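PDB 1XKN: putative peptidyl-arginine deiminase from Chlorobium tepidum, which probably hydrolyses a guanidinium group, as an agmatine or protein-arginine deiminase of the Porphyromonas-type family would. Local coordinates for residues A13-T18 with I291-V296; L20-K25 with V39-A44; T52-V57 with V84-P89; W94-G99 with A336-T341; R111-M116 with Q144-V149. All blocks are in the same frame, centred on the assembly; numbering follows the deposited sequence.

Interaction 1 of 5, residues A13-T18 with I291-V296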
# COMPACT_ATOMS: atom_id res chain seq x y z
N ALA A 13 4.79 -5.76 -10.65
CA ALA A 13 5.53 -6.97 -10.99
C ALA A 13 4.64 -8.16 -10.62
O ALA A 13 3.75 -8.03 -9.79
CB ALA A 13 6.85 -7.04 -10.21
N PRO A 14 4.86 -9.33 -11.24
CA PRO A 14 4.05 -10.52 -10.94
C PRO A 14 3.98 -10.86 -9.45
O PRO A 14 4.99 -10.83 -8.75
CB PRO A 14 4.75 -11.62 -11.75
CG PRO A 14 5.26 -10.87 -12.94
CD PRO A 14 5.84 -9.62 -12.31
N HIS A 15 2.78 -11.18 -8.97
CA HIS A 15 2.58 -11.52 -7.57
C HIS A 15 2.35 -13.00 -7.33
O HIS A 15 1.74 -13.69 -8.15
CB HIS A 15 1.34 -10.82 -7.00
CG HIS A 15 1.40 -9.33 -7.03
ND1 HIS A 15 0.29 -8.55 -6.82
CD2 HIS A 15 2.43 -8.48 -7.24
CE1 HIS A 15 0.62 -7.28 -6.90
NE2 HIS A 15 1.92 -7.20 -7.16
N ALA A 16 2.83 -13.47 -6.19
CA ALA A 16 2.62 -14.85 -5.79
C ALA A 16 1.28 -14.80 -5.05
O ALA A 16 0.50 -15.75 -5.10
CB ALA A 16 3.73 -15.30 -4.84
N SER A 17 1.03 -13.69 -4.37
CA SER A 17 -0.21 -13.50 -3.62
C SER A 17 -0.35 -12.05 -3.18
O SER A 17 0.50 -11.20 -3.46
CB SER A 17 -0.19 -14.35 -2.35
OG SER A 17 0.61 -13.73 -1.35
N THR A 18 -1.45 -11.78 -2.48
CA THR A 18 -1.71 -10.47 -1.89
C THR A 18 -2.09 -10.78 -0.45
O THR A 18 -2.84 -11.73 -0.19
CB THR A 18 -2.90 -9.73 -2.54
OG1 THR A 18 -2.57 -9.37 -3.89
CG2 THR A 18 -3.21 -8.45 -1.75
N ILE A 291 -2.48 -2.50 -7.31
CA ILE A 291 -2.24 -3.19 -8.57
C ILE A 291 -2.09 -4.69 -8.28
O ILE A 291 -1.21 -5.08 -7.52
CB ILE A 291 -0.92 -2.71 -9.24
CG1 ILE A 291 -0.94 -1.20 -9.43
CG2 ILE A 291 -0.75 -3.41 -10.59
CD1 ILE A 291 0.44 -0.60 -9.68
N ALA A 292 -2.97 -5.50 -8.86
CA ALA A 292 -2.91 -6.96 -8.69
C ALA A 292 -2.47 -7.54 -10.04
O ALA A 292 -2.26 -6.79 -10.99
CB ALA A 292 -4.27 -7.50 -8.29
N ASN A 293 -2.34 -8.86 -10.13
CA ASN A 293 -1.90 -9.47 -11.38
C ASN A 293 -2.82 -9.22 -12.58
O ASN A 293 -2.36 -8.81 -13.64
CB ASN A 293 -1.71 -10.98 -11.21
CG ASN A 293 -0.49 -11.32 -10.37
OD1 ASN A 293 0.31 -10.45 -10.02
ND2 ASN A 293 -0.33 -12.60 -10.06
N THR A 294 -4.12 -9.45 -12.40
CA THR A 294 -5.06 -9.28 -13.51
C THR A 294 -6.01 -8.10 -13.36
O THR A 294 -6.79 -7.81 -14.28
CB THR A 294 -5.92 -10.53 -13.71
OG1 THR A 294 -6.79 -10.69 -12.58
CG2 THR A 294 -5.04 -11.76 -13.82
N VAL A 295 -5.97 -7.44 -12.22
CA VAL A 295 -6.87 -6.32 -11.99
C VAL A 295 -6.24 -5.23 -11.16
O VAL A 295 -5.24 -5.44 -10.47
CB VAL A 295 -8.16 -6.78 -11.24
CG1 VAL A 295 -8.93 -7.79 -12.08
CG2 VAL A 295 -7.78 -7.40 -9.89
N VAL A 296 -6.81 -4.04 -11.26
CA VAL A 296 -6.37 -2.90 -10.48
C VAL A 296 -7.63 -2.52 -9.72
O VAL A 296 -8.68 -2.30 -10.33
CB VAL A 296 -5.90 -1.73 -11.37
CG1 VAL A 296 -5.48 -0.55 -10.50
CG2 VAL A 296 -4.72 -2.18 -12.23
O HOH W 1 1.06 -7.82 -10.69
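His15 and Asn293 bury most of the surface here, and the contact rests on a two-point grip between them. The side-chain amide of Asn293 faces the backbone of His15. Its OD1 accepts from His15 N at 2.8 Å, in the carbonyl plane and on a lone pair. Asn293 ND2 in turn donates to His15 O at 3.0 Å, along a nearly straight N-H...O line of 167°. With CG of Asn293 beside its own backbone N (chi1 -71°) and the amide barely twisted, both ends of the group meet the same residue. A water lies 2.8 Å from both Asn293 OD1 and Ala13 O, bridging them, and sits over one face of the His15 ring.

The ring also reaches Ile291. Its CE1 carbon comes within 2.9 Å of Ile291 O at the ring edge, and its plane stands 44° from the Asn293 amide. The ring nitrogens are held by Glu51 and by the backbone of Glu11, which fixes the ring's rotation. The contact joins the start of strand 15-21 to the tight turn between strands 290-291 and 295-300, parts of two different sheets. Ile291 O is buried without a conventional hydrogen-bond partner, a lack that the polarised CE1-H of His15 may partly offset.

Interaction 2 of 5, residues L20-K25 with V39-A44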
# COMPACT_ATOMS: atom_id res chain seq x y z
N LEU A 20 -3.65 -9.62 3.37
CA LEU A 20 -4.66 -8.80 4.03
C LEU A 20 -4.69 -9.17 5.51
O LEU A 20 -4.32 -10.28 5.88
CB LEU A 20 -6.05 -9.09 3.45
CG LEU A 20 -6.31 -8.89 1.96
CD1 LEU A 20 -7.72 -9.37 1.63
CD2 LEU A 20 -6.15 -7.42 1.62
N SER A 21 -5.12 -8.22 6.33
CA SER A 21 -5.26 -8.44 7.77
C SER A 21 -6.73 -8.16 8.02
O SER A 21 -7.16 -7.01 8.03
CB SER A 21 -4.38 -7.47 8.57
OG SER A 21 -3.00 -7.80 8.46
N TRP A 22 -7.52 -9.23 8.19
CA TRP A 22 -8.95 -9.11 8.41
C TRP A 22 -9.27 -8.11 9.53
O TRP A 22 -8.64 -8.14 10.59
CB TRP A 22 -9.55 -10.48 8.73
CG TRP A 22 -11.03 -10.54 8.46
CD1 TRP A 22 -12.03 -10.44 9.38
CD2 TRP A 22 -11.66 -10.62 7.18
NE1 TRP A 22 -13.25 -10.46 8.75
CE2 TRP A 22 -13.05 -10.57 7.40
CE3 TRP A 22 -11.18 -10.73 5.87
CZ2 TRP A 22 -13.98 -10.62 6.35
CZ3 TRP A 22 -12.10 -10.78 4.82
CH2 TRP A 22 -13.48 -10.73 5.07
N PRO A 23 -10.25 -7.23 9.30
CA PRO A 23 -10.64 -6.21 10.29
C PRO A 23 -11.34 -6.72 11.54
O PRO A 23 -12.13 -7.67 11.49
CB PRO A 23 -11.55 -5.30 9.48
CG PRO A 23 -12.25 -6.26 8.59
CD PRO A 23 -11.10 -7.13 8.10
N HIS A 24 -11.05 -6.08 12.67
CA HIS A 24 -11.67 -6.45 13.94
C HIS A 24 -11.57 -5.32 14.96
O HIS A 24 -12.28 -5.33 15.96
CB HIS A 24 -11.03 -7.72 14.51
CG HIS A 24 -9.57 -7.58 14.82
ND1 HIS A 24 -8.58 -7.80 13.89
CD2 HIS A 24 -8.94 -7.21 15.96
CE1 HIS A 24 -7.40 -7.57 14.44
NE2 HIS A 24 -7.59 -7.21 15.70
N LYS A 25 -10.69 -4.36 14.70
CA LYS A 25 -10.51 -3.24 15.61
C LYS A 25 -11.65 -2.22 15.47
O LYS A 25 -11.62 -1.37 14.58
CB LYS A 25 -9.17 -2.56 15.35
CG LYS A 25 -8.79 -1.49 16.36
CD LYS A 25 -7.45 -0.86 16.04
CE LYS A 25 -7.08 0.22 17.04
NZ LYS A 25 -5.81 0.91 16.69
N VAL A 39 -16.73 -5.04 3.08
CA VAL A 39 -15.83 -4.40 2.12
C VAL A 39 -14.59 -5.27 1.94
O VAL A 39 -14.10 -5.44 0.82
CB VAL A 39 -15.40 -2.99 2.59
CG1 VAL A 39 -14.55 -2.32 1.51
CG2 VAL A 39 -16.63 -2.14 2.87
N PHE A 40 -14.09 -5.83 3.04
CA PHE A 40 -12.93 -6.70 2.94
C PHE A 40 -13.28 -7.97 2.17
O PHE A 40 -12.44 -8.51 1.44
CB PHE A 40 -12.40 -7.05 4.34
CG PHE A 40 -11.50 -6.00 4.91
CD1 PHE A 40 -12.03 -4.83 5.46
CD2 PHE A 40 -10.12 -6.15 4.89
CE1 PHE A 40 -11.19 -3.83 5.96
CE2 PHE A 40 -9.27 -5.16 5.39
CZ PHE A 40 -9.81 -4.00 5.93
N ALA A 41 -14.51 -8.44 2.32
CA ALA A 41 -14.95 -9.63 1.60
C ALA A 41 -14.97 -9.33 0.10
O ALA A 41 -14.56 -10.16 -0.71
CB ALA A 41 -16.34 -10.06 2.06
N GLU A 42 -15.44 -8.13 -0.26
CA GLU A 42 -15.49 -7.73 -1.66
C GLU A 42 -14.07 -7.65 -2.21
O GLU A 42 -13.80 -8.11 -3.32
CB GLU A 42 -16.19 -6.38 -1.80
CG GLU A 42 -16.31 -5.90 -3.25
CD GLU A 42 -17.11 -4.62 -3.38
OE1 GLU A 42 -17.29 -4.15 -4.53
OE2 GLU A 42 -17.57 -4.09 -2.35
N LEU A 43 -13.17 -7.05 -1.43
CA LEU A 43 -11.78 -6.91 -1.82
C LEU A 43 -11.12 -8.27 -1.99
O LEU A 43 -10.45 -8.53 -2.99
CB LEU A 43 -11.03 -6.09 -0.76
CG LEU A 43 -9.50 -6.06 -0.84
CD1 LEU A 43 -9.05 -5.50 -2.18
CD2 LEU A 43 -8.97 -5.20 0.30
N ALA A 44 -11.31 -9.15 -1.00
CA ALA A 44 -10.73 -10.48 -1.06
C ALA A 44 -11.25 -11.23 -2.28
O ALA A 44 -10.49 -11.93 -2.96
CB ALA A 44 -11.05 -11.25 0.22
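Leu20, Trp22 and Pro23 meet Phe40, Ala41, Leu43 and Ala44 inside a beta-alpha-beta unit, where strand 15-21 and the loop after it pack under helix 36-50, which leads on to strand 52-57. No hydrogen bond crosses between the two segments.

Two CH-pi contacts dominate. In one, the Phe40 ring receives Pro23: CD sits 3.5 Å from the ring centroid and 14° off the normal, so the proline covers the face almost centrally. In the other, the roles change and Phe40 CB lies over the six-membered ring of Trp22, 4.0 Å from its centroid and 22° off the normal. The indole can reach that methylene because Trp22 CG is anti to the backbone N (chi1 -158°), carrying the ring back to the helix although its CB starts out away from it. Phe40 is therefore touched on its ring and on its CB by consecutive residues.

Plain apolar packing extends the contact along the helix. Trp22 CH2 approaches Ala41 CB at 4.2 Å, with Met62 and Ala66 of helix 60-73 also against the indole. At the strand end Leu20 forks: CD1 meets Ala44 CB at 4.1 Å, and CD2 meets Leu43 CD2 at 3.8 Å.

Interaction 3 of 5, residues T52-V57 with V84-P89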
# COMPACT_ATOMS: atom_id res chain seq x y z
N THR A 52 -3.58 -15.70 -5.42
CA THR A 52 -3.76 -16.23 -4.07
C THR A 52 -3.93 -15.06 -3.11
O THR A 52 -3.29 -14.01 -3.27
CB THR A 52 -2.51 -17.03 -3.63
OG1 THR A 52 -2.32 -18.14 -4.52
CG2 THR A 52 -2.69 -17.55 -2.21
N VAL A 53 -4.81 -15.24 -2.13
CA VAL A 53 -5.07 -14.21 -1.13
C VAL A 53 -4.77 -14.80 0.25
O VAL A 53 -5.40 -15.77 0.67
CB VAL A 53 -6.54 -13.75 -1.16
CG1 VAL A 53 -6.75 -12.59 -0.21
CG2 VAL A 53 -6.93 -13.36 -2.58
N ASN A 54 -3.78 -14.23 0.93
CA ASN A 54 -3.39 -14.68 2.26
C ASN A 54 -4.01 -13.72 3.26
O ASN A 54 -3.72 -12.52 3.23
CB ASN A 54 -1.87 -14.70 2.39
CG ASN A 54 -1.22 -15.78 1.55
OD1 ASN A 54 -0.41 -15.50 0.66
ND2 ASN A 54 -1.57 -17.02 1.83
N ILE A 55 -4.85 -14.24 4.15
CA ILE A 55 -5.53 -13.40 5.13
C ILE A 55 -5.17 -13.72 6.57
O ILE A 55 -5.24 -14.87 7.00
CB ILE A 55 -7.07 -13.53 4.97
CG1 ILE A 55 -7.47 -13.20 3.53
CG2 ILE A 55 -7.77 -12.61 5.97
CD1 ILE A 55 -8.95 -13.26 3.27
N ASN A 56 -4.79 -12.69 7.32
CA ASN A 56 -4.44 -12.86 8.72
C ASN A 56 -5.69 -12.73 9.58
O ASN A 56 -6.44 -11.76 9.46
CB ASN A 56 -3.43 -11.80 9.17
CG ASN A 56 -2.11 -11.89 8.44
OD1 ASN A 56 -1.56 -12.97 8.27
ND2 ASN A 56 -1.59 -10.74 8.03
N VAL A 57 -5.92 -13.72 10.44
CA VAL A 57 -7.06 -13.71 11.34
C VAL A 57 -6.55 -14.09 12.73
O VAL A 57 -5.51 -14.73 12.87
CB VAL A 57 -8.15 -14.71 10.90
CG1 VAL A 57 -8.79 -14.25 9.60
CG2 VAL A 57 -7.54 -16.10 10.72
N VAL A 84 -6.35 -18.27 1.39
CA VAL A 84 -5.72 -19.00 2.48
C VAL A 84 -5.65 -18.17 3.76
O VAL A 84 -5.13 -17.05 3.76
CB VAL A 84 -4.28 -19.41 2.09
CG1 VAL A 84 -3.66 -20.26 3.18
CG2 VAL A 84 -4.29 -20.16 0.77
N PHE A 85 -6.16 -18.74 4.85
CA PHE A 85 -6.15 -18.05 6.14
C PHE A 85 -4.96 -18.43 7.00
O PHE A 85 -4.52 -19.58 7.00
CB PHE A 85 -7.44 -18.35 6.91
CG PHE A 85 -8.67 -17.78 6.27
CD1 PHE A 85 -9.30 -18.46 5.23
CD2 PHE A 85 -9.15 -16.53 6.65
CE1 PHE A 85 -10.40 -17.90 4.59
CE2 PHE A 85 -10.25 -15.96 6.01
CZ PHE A 85 -10.87 -16.65 4.97
N HIS A 86 -4.45 -17.46 7.74
CA HIS A 86 -3.32 -17.68 8.63
C HIS A 86 -3.65 -17.14 10.00
O HIS A 86 -4.15 -16.02 10.13
CB HIS A 86 -2.07 -16.97 8.10
CG HIS A 86 -1.66 -17.41 6.74
ND1 HIS A 86 -2.28 -16.97 5.59
CD2 HIS A 86 -0.72 -18.30 6.33
CE1 HIS A 86 -1.74 -17.56 4.54
NE2 HIS A 86 -0.79 -18.37 4.96
N ARG A 87 -3.39 -17.94 11.03
CA ARG A 87 -3.65 -17.51 12.39
C ARG A 87 -2.46 -16.65 12.78
O ARG A 87 -1.45 -17.14 13.27
CB ARG A 87 -3.76 -18.71 13.33
CG ARG A 87 -4.07 -18.31 14.77
CD ARG A 87 -4.15 -19.50 15.71
NE ARG A 87 -5.38 -20.27 15.53
CZ ARG A 87 -5.78 -21.24 16.35
NH1 ARG A 87 -5.06 -21.54 17.42
NH2 ARG A 87 -6.92 -21.88 16.12
N ILE A 88 -2.58 -15.35 12.51
CA ILE A 88 -1.55 -14.38 12.81
C ILE A 88 -2.23 -13.17 13.43
O ILE A 88 -3.01 -12.47 12.78
CB ILE A 88 -0.80 -13.95 11.52
CG1 ILE A 88 -0.03 -15.15 10.94
CG2 ILE A 88 0.16 -12.80 11.82
CD1 ILE A 88 0.84 -14.80 9.74
N PRO A 89 -1.95 -12.90 14.72
CA PRO A 89 -2.56 -11.76 15.41
C PRO A 89 -2.21 -10.41 14.82
O PRO A 89 -1.09 -10.18 14.36
CB PRO A 89 -2.06 -11.92 16.84
CG PRO A 89 -0.72 -12.54 16.66
CD PRO A 89 -0.98 -13.58 15.59
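Phe85 and Ile55 lie side by side and point the same way, with Phe85 CD2 4.0 Å from Ile55 CB. The phenyl ring then turns an edge to Val57, whose CG1 comes to 3.7 Å from Phe85 CD2. Torsions explain the approach: in Val57, CG1 stands anti to the carbonyl carbon (chi1 -68°), while CG2 occupies the position between N and C and rests against His86 O. Helix 60-73 covers this face, with Ala66 and Arg67 against Phe85.

These side chains share a face because the strands pair in parallel register, Ile55 with Phe85 and Val57 with Arg87. Strands 52-57 and 83-87 are joined through helix 60-73 in a beta-alpha-beta unit, and 83-87 forms an edge of the four-stranded sheet. The segment axes pass 4.6 Å apart at 29°. Four good backbone bonds alternate between them, from Val84 N to Val53 O (2.8 Å) through to Val57 N to His86 O (2.9 Å), and a weak fifth, Ile88 N to Val57 O, follows where the strand ends.

On the other face, Asn54 OD1 is engaged by Ser17, and the His86 ring meets Trp19. Further along, Asn56 crosses Ile88 at a slant: its OD1, buried with no polar partner, lies 3.4 Å from Ile88 CD1, whereas Asn56 ND2 bonds to Ser21.

Interaction 4 of 5, residues W94-G99 with A336-T341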
# COMPACT_ATOMS: atom_id res chain seq x y z
N TRP A 94 -4.21 -2.39 8.66
CA TRP A 94 -3.35 -1.69 7.71
C TRP A 94 -2.12 -2.51 7.29
O TRP A 94 -0.97 -2.15 7.58
CB TRP A 94 -2.93 -0.35 8.32
CG TRP A 94 -4.10 0.37 8.92
CD1 TRP A 94 -4.22 0.81 10.21
CD2 TRP A 94 -5.34 0.71 8.28
NE1 TRP A 94 -5.45 1.39 10.41
CE2 TRP A 94 -6.16 1.34 9.25
CE3 TRP A 94 -5.85 0.53 6.98
CZ2 TRP A 94 -7.45 1.80 8.96
CZ3 TRP A 94 -7.13 0.99 6.69
CH2 TRP A 94 -7.92 1.62 7.68
N CYS A 95 -2.40 -3.60 6.59
CA CYS A 95 -1.37 -4.52 6.12
C CYS A 95 -0.31 -3.84 5.25
O CYS A 95 0.83 -4.30 5.18
CB CYS A 95 -2.03 -5.68 5.35
SG CYS A 95 -0.99 -7.15 5.22
N ARG A 96 -0.68 -2.76 4.58
CA ARG A 96 0.27 -2.05 3.73
C ARG A 96 1.40 -1.47 4.58
O ARG A 96 2.57 -1.52 4.19
CB ARG A 96 -0.44 -0.90 3.00
CG ARG A 96 0.50 0.06 2.26
CD ARG A 96 1.26 -0.66 1.17
NE ARG A 96 0.36 -1.37 0.27
CZ ARG A 96 0.75 -2.15 -0.73
NH1 ARG A 96 -0.15 -2.77 -1.48
NH2 ARG A 96 2.05 -2.32 -0.97
N ASP A 97 1.04 -0.95 5.75
CA ASP A 97 2.00 -0.32 6.65
C ASP A 97 2.75 -1.24 7.62
O ASP A 97 3.92 -1.01 7.90
CB ASP A 97 1.30 0.81 7.40
CG ASP A 97 0.79 1.89 6.47
OD1 ASP A 97 -0.02 2.72 6.92
OD2 ASP A 97 1.21 1.91 5.29
N HIS A 98 2.08 -2.27 8.14
CA HIS A 98 2.72 -3.18 9.09
C HIS A 98 3.07 -4.52 8.44
O HIS A 98 3.82 -5.32 9.00
CB HIS A 98 1.80 -3.41 10.31
CG HIS A 98 0.56 -4.22 10.02
ND1 HIS A 98 -0.71 -3.76 10.31
CD2 HIS A 98 0.41 -5.46 9.50
CE1 HIS A 98 -1.59 -4.69 9.99
NE2 HIS A 98 -0.94 -5.73 9.50
N GLY A 99 2.54 -4.74 7.23
CA GLY A 99 2.73 -5.98 6.50
C GLY A 99 4.11 -6.33 5.96
O GLY A 99 5.04 -5.53 6.02
N ALA A 336 -7.63 3.23 2.64
CA ALA A 336 -8.46 2.49 1.69
C ALA A 336 -7.80 1.22 1.14
O ALA A 336 -7.02 0.57 1.84
CB ALA A 336 -8.89 3.41 0.54
N ILE A 337 -8.10 0.87 -0.11
CA ILE A 337 -7.57 -0.35 -0.72
C ILE A 337 -6.06 -0.55 -0.63
O ILE A 337 -5.60 -1.62 -0.21
CB ILE A 337 -7.98 -0.47 -2.21
CG1 ILE A 337 -9.50 -0.29 -2.34
CG2 ILE A 337 -7.59 -1.84 -2.75
CD1 ILE A 337 -10.32 -1.29 -1.55
N HIS A 338 -5.27 0.45 -1.01
CA HIS A 338 -3.82 0.28 -0.94
C HIS A 338 -3.35 0.08 0.49
O HIS A 338 -2.43 -0.70 0.75
CB HIS A 338 -3.09 1.48 -1.56
CG HIS A 338 -1.66 1.20 -1.88
ND1 HIS A 338 -0.60 1.79 -1.22
CD2 HIS A 338 -1.10 0.35 -2.78
CE1 HIS A 338 0.53 1.32 -1.69
NE2 HIS A 338 0.26 0.44 -2.64
N CYS A 339 -3.99 0.78 1.43
CA CYS A 339 -3.62 0.69 2.83
C CYS A 339 -3.88 -0.67 3.47
O CYS A 339 -3.17 -1.07 4.39
CB CYS A 339 -4.37 1.75 3.64
SG CYS A 339 -3.93 3.45 3.24
N VAL A 340 -4.88 -1.40 2.99
CA VAL A 340 -5.20 -2.69 3.58
C VAL A 340 -4.60 -3.89 2.86
O VAL A 340 -4.88 -5.04 3.21
CB VAL A 340 -6.74 -2.88 3.70
CG1 VAL A 340 -7.32 -1.79 4.57
CG2 VAL A 340 -7.39 -2.87 2.32
N THR A 341 -3.76 -3.63 1.87
CA THR A 341 -3.14 -4.71 1.10
C THR A 341 -1.62 -4.64 1.09
O THR A 341 -1.03 -3.62 1.43
CB THR A 341 -3.58 -4.62 -0.37
OG1 THR A 341 -3.21 -3.34 -0.90
CG2 THR A 341 -5.08 -4.79 -0.51
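This is a buried polar contact, centred about 5 Å from the middle of the chain, in which Arg96 of the short helix 95-98 is received by the type I beta turn from His338 to Thr341, just before strand 342-345. The guanidinium lies flat on the His338 ring, centres 3.7 Å apart and planes only 5° apart. Bends at chi2 (62°) and chi3 bring it onto that ring.

In its own plane the group is held at the edge. Arg96 NE donates to His338 O at 2.9 Å and nearly straight, and Arg96 NH1 donates to Thr341 OG1 at 3.2 Å. The backbone adds a third bond, from Arg96 N to Cys339 O (3.0 Å), with the donor well above the carbonyl plane. Thr341 O lies over the guanidinium face opposite His338.

Beside this, Trp94, the N-cap residue of the helix, makes the apolar part: its CZ3 meets Val340 CG1 at 3.5 Å and its CE3 meets Cys339 CB at 3.9 Å. Outside the two segments, Glu343 forms a salt bridge with Arg96 NH2, while Glu11 and Asp219, as a second shell, bond the two His338 nitrogens and position the ring. Stack and in-plane bonds together leave the guanidinium little freedom to rotate.

Interaction 5 of 5, residues R111-M116 with Q144-V149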
# COMPACT_ATOMS: atom_id res chain seq x y z
N ARG A 111 20.31 -15.82 -5.14
CA ARG A 111 19.15 -14.96 -4.95
C ARG A 111 18.05 -15.68 -4.19
O ARG A 111 17.75 -16.84 -4.46
CB ARG A 111 18.62 -14.50 -6.31
CG ARG A 111 19.65 -13.73 -7.13
CD ARG A 111 19.22 -13.54 -8.58
NE ARG A 111 17.94 -12.85 -8.71
CZ ARG A 111 16.77 -13.47 -8.78
NH1 ARG A 111 16.70 -14.79 -8.75
NH2 ARG A 111 15.65 -12.76 -8.88
N ASP A 112 17.45 -15.00 -3.21
CA ASP A 112 16.34 -15.59 -2.47
C ASP A 112 15.38 -14.52 -2.00
O ASP A 112 15.74 -13.34 -1.88
CB ASP A 112 16.83 -16.45 -1.29
CG ASP A 112 17.62 -15.68 -0.25
OD1 ASP A 112 17.78 -16.22 0.87
OD2 ASP A 112 18.09 -14.56 -0.53
N LYS A 113 14.14 -14.91 -1.76
CA LYS A 113 13.13 -13.97 -1.31
C LYS A 113 13.17 -13.91 0.21
O LYS A 113 13.19 -14.93 0.89
CB LYS A 113 11.74 -14.39 -1.79
CG LYS A 113 10.65 -13.37 -1.47
CD LYS A 113 9.40 -13.56 -2.32
CE LYS A 113 8.71 -14.88 -2.03
NZ LYS A 113 7.49 -15.06 -2.88
N VAL A 114 13.21 -12.69 0.75
CA VAL A 114 13.23 -12.50 2.19
C VAL A 114 12.25 -11.40 2.54
O VAL A 114 11.76 -10.69 1.66
CB VAL A 114 14.64 -12.10 2.69
CG1 VAL A 114 15.67 -13.14 2.24
CG2 VAL A 114 15.02 -10.72 2.17
N ILE A 115 11.95 -11.26 3.82
CA ILE A 115 11.05 -10.21 4.27
C ILE A 115 11.88 -9.17 4.99
O ILE A 115 12.61 -9.48 5.92
CB ILE A 115 9.95 -10.78 5.19
CG1 ILE A 115 8.98 -11.61 4.36
CG2 ILE A 115 9.23 -9.63 5.92
CD1 ILE A 115 7.88 -12.28 5.15
N MSE A 116 11.77 -7.93 4.53
CA MSE A 116 12.50 -6.81 5.12
C MSE A 116 11.59 -6.21 6.17
O MSE A 116 10.63 -5.49 5.86
CB MSE A 116 12.86 -5.79 4.03
CG MSE A 116 13.75 -4.64 4.49
SE MSE A 116 15.40 -5.27 5.31
CE MSE A 116 16.15 -6.14 3.75
N GLN A 144 5.76 -18.85 5.93
CA GLN A 144 6.24 -19.17 4.59
C GLN A 144 7.67 -19.71 4.56
O GLN A 144 8.19 -20.03 3.49
CB GLN A 144 6.14 -17.94 3.69
CG GLN A 144 4.74 -17.36 3.62
CD GLN A 144 4.63 -16.26 2.57
OE1 GLN A 144 5.37 -15.28 2.60
NE2 GLN A 144 3.69 -16.43 1.64
N GLY A 145 8.28 -19.82 5.73
CA GLY A 145 9.64 -20.33 5.80
C GLY A 145 10.65 -19.44 5.10
O GLY A 145 11.60 -19.93 4.48
N LEU A 146 10.47 -18.13 5.20
CA LEU A 146 11.38 -17.19 4.56
C LEU A 146 12.27 -16.48 5.57
O LEU A 146 11.87 -16.26 6.71
CB LEU A 146 10.59 -16.13 3.78
CG LEU A 146 9.70 -16.60 2.63
CD1 LEU A 146 8.87 -15.42 2.12
CD2 LEU A 146 10.56 -17.18 1.52
N PRO A 147 13.50 -16.14 5.16
CA PRO A 147 14.40 -15.44 6.08
C PRO A 147 13.88 -14.02 6.29
O PRO A 147 13.22 -13.46 5.41
CB PRO A 147 15.73 -15.44 5.32
CG PRO A 147 15.65 -16.69 4.51
CD PRO A 147 14.23 -16.66 4.00
N MSE A 148 14.17 -13.45 7.45
CA MSE A 148 13.74 -12.08 7.74
C MSE A 148 14.94 -11.25 8.17
O MSE A 148 15.79 -11.72 8.93
CB MSE A 148 12.69 -12.06 8.85
CG MSE A 148 12.26 -10.65 9.25
SE MSE A 148 10.98 -10.58 10.70
CE MSE A 148 12.21 -10.81 12.17
N VAL A 149 15.00 -10.03 7.66
CA VAL A 149 16.07 -9.10 8.01
C VAL A 149 15.37 -7.92 8.67
O VAL A 149 14.34 -7.45 8.18
CB VAL A 149 16.82 -8.60 6.74
CG1 VAL A 149 17.94 -7.65 7.14
CG2 VAL A 149 17.37 -9.79 5.97
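Asp112 touches Pro147 lightly, its OD1 4.2 Å from Pro147 CG, while its carboxylate is engaged by Arg105 and Arg110. Lys113 is next: the extended start of its chain and a bend at chi3 (65°) bring CE to 4.2 Å from Leu146 CD1, and the backbone Lys113 O lies 3.5 Å from Leu146 CD2. Lys113 NZ forms a salt bridge with Glu344.

Val114 crosses Pro147 at about a right angle. Its CG1 rests on Pro147 CB at 3.8 Å, and its CB faces Pro147 O.

At Ile115 the contact becomes a beta pairing. Ile115 N donates to Pro147 O at 3.0 Å, and Ile115 O accepts from Val149 N, also at 3.0 Å with an N-H...O angle of 167°. Strand 148-152 is thus laid parallel along 110-119 as an outer strand of a mixed sheet. The connection runs through helix 131-144, which ends in a Schellman motif at Gly145; Pro137, Val140 and Ala141 of that helix pack on the Ile115 side chain.

Met116, a selenomethionine, lies with Val149 on the face away from that helix. Bent at chi2 and chi3, it folds its SE to 3.9 Å from Val149 CB, and Tyr196 of helix 186-197 touches both residues. Just after it, Asn117 and Trp118 bind a sodium ion together with Asn134, and the Met148 side chain lies about 7 Å from that ion.

Interactions 2 and 4 are fully buried, whereas 1, 3 and 5 are partly buried. Interactions 1, 2 and 3 reach one sheet: strand 15-21 serves the first two, and its neighbour 52-57 serves the third, joined to it by bonds such as Leu20 O to Asn56 N. Chemistry varies with place. Beneath the helix, interaction 2 is wholly apolar across its segments; at the chain's centre, interaction 4 is charged and stacked, yet touches interaction 2 through Leu20 and Val340. Interactions 3 and 5 are both parallel pairings at sheet edges, in separate sheets with centres about 18 Å apart. Interaction 1 instead links two sheets through a side-chain amide.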